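Local structure of L-asparaginase I (Vibrio cholerae, 2OCD) at residues A305-A308 against K309-L313. The protein probably hydrolyses L-asparagine to L-aspartate and ammonium, as a homotetrameric cytoplasmic enzyme of the asparaginase 1 family. Sequence-based numbering, arbitrary orientation.
Sequences AALA and KLHYL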
# COMPACT_ATOMS: atom_id res chain seq x y z
N ALA B 305 -0.80 25.68 6.30
CA ALA B 305 -1.82 26.53 5.66
C ALA B 305 -2.31 27.52 6.70
O ALA B 305 -2.70 28.66 6.36
CB ALA B 305 -2.98 25.73 5.04
N ALA B 306 -2.26 27.12 7.98
CA ALA B 306 -2.89 27.88 9.06
C ALA B 306 -2.06 29.10 9.46
O ALA B 306 -2.59 30.16 9.82
CB ALA B 306 -3.15 26.98 10.26
N LEU B 307 -0.75 28.93 9.39
CA LEU B 307 0.21 29.98 9.68
C LEU B 307 0.20 30.92 8.52
O LEU B 307 0.23 32.16 8.72
CB LEU B 307 1.59 29.38 9.93
CG LEU B 307 1.65 29.23 11.45
CD1 LEU B 307 2.35 27.94 11.97
CD2 LEU B 307 2.23 30.53 12.01
N ALA B 308 0.07 30.32 7.33
CA ALA B 308 -0.02 31.09 6.12
C ALA B 308 -1.20 32.03 6.07
O ALA B 308 -1.04 33.18 5.62
CB ALA B 308 -0.09 30.18 4.98
N LYS B 309 -2.39 31.52 6.46
CA LYS B 309 -3.68 32.16 6.18
C LYS B 309 -3.78 33.29 7.17
O LYS B 309 -4.21 34.41 6.83
CB LYS B 309 -4.84 31.17 6.29
CG LYS B 309 -6.24 31.67 5.79
CD LYS B 309 -7.33 30.60 5.96
CE LYS B 309 -8.73 30.98 5.46
NZ LYS B 309 -9.78 29.86 5.73
N LEU B 310 -3.36 33.01 8.41
CA LEU B 310 -3.26 34.05 9.43
C LEU B 310 -2.31 35.20 9.00
O LEU B 310 -2.62 36.39 9.24
CB LEU B 310 -2.85 33.46 10.79
CG LEU B 310 -3.95 32.82 11.69
CD1 LEU B 310 -3.36 31.92 12.77
CD2 LEU B 310 -4.92 33.84 12.36
N HIS B 311 -1.19 34.87 8.35
CA HIS B 311 -0.23 35.90 7.97
C HIS B 311 -0.79 36.74 6.81
O HIS B 311 -0.51 37.93 6.66
CB HIS B 311 1.09 35.29 7.49
CG HIS B 311 2.13 35.04 8.56
ND1 HIS B 311 2.14 33.90 9.34
CD2 HIS B 311 3.28 35.71 8.86
CE1 HIS B 311 3.21 33.93 10.14
NE2 HIS B 311 3.91 35.02 9.87
N TYR B 312 -1.53 36.08 5.94
CA TYR B 312 -2.26 36.76 4.87
C TYR B 312 -3.19 37.77 5.49
O TYR B 312 -3.00 38.96 5.26
CB TYR B 312 -3.04 35.78 4.02
CG TYR B 312 -4.09 36.41 3.17
CD1 TYR B 312 -3.77 37.36 2.24
CD2 TYR B 312 -5.41 36.02 3.28
CE1 TYR B 312 -4.74 37.96 1.45
CE2 TYR B 312 -6.40 36.62 2.48
CZ TYR B 312 -6.05 37.59 1.57
OH TYR B 312 -7.01 38.18 0.75
N LEU B 313 -4.14 37.30 6.30
CA LEU B 313 -5.23 38.14 6.81
C LEU B 313 -4.79 39.20 7.83
O LEU B 313 -5.24 40.37 7.78
CB LEU B 313 -6.32 37.30 7.47
CG LEU B 313 -7.14 36.41 6.53
CD1 LEU B 313 -7.80 35.37 7.40
CD2 LEU B 313 -8.19 37.20 5.66
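The carbonyl oxygen of L307 is gripped twice by H311, once through the imidazole and once through the backbone. H311 ND1 lies 2.7 Å from L307 O, with an N-H...O angle of 160°, and H311 N donates to the same oxygen at 3.1 Å. The two donors arrive from opposite faces of the carbonyl plane: ND1 stands well above it, whereas the amide is tilted from it by a smaller amount. Relative to the imidazole, the oxygen lies at the ring edge, practically in the ring plane, and the imidazole N-H points almost straight at it. Because CG is turned anti to the carbonyl carbon (chi1 -89°), the ring folds back over the preceding turn, and the side-chain bond helps to fix its rotation. The bond is consistent with a proton on ND1, since a carbonyl oxygen can only accept. The L307 side chain runs alongside the imidazole in the same direction, its CD2 branch 4.0 Å from H311 CE1.

Backbone i to i+4 bonds continue the alpha-helix on both sides of this point. K309 N meets A305 O at 2.9 Å, Y312 N meets A308 O at 3.0 Å, and L310 N reaches A306 O at a longer 3.3 Å. L310 also lays its CB, CG and CD1 against that A306 oxygen. K309 leaves the turn fully extended, CG anti to the backbone N (chi1 -171°), which carries NZ to a salt bridge with E334 and hydrogen bonds to the carbonyls of Q329 and M327.

Helix 303-315 packs on several sides: A306, L307 and L310 touch I239 of strand 237-242 in the C-terminal parallel sheet, L307 also meets Y219 of a second subunit, A308, K309 and Y312 meet F103 of helix 94-104, and L310 and L313 rest on helix 320-327.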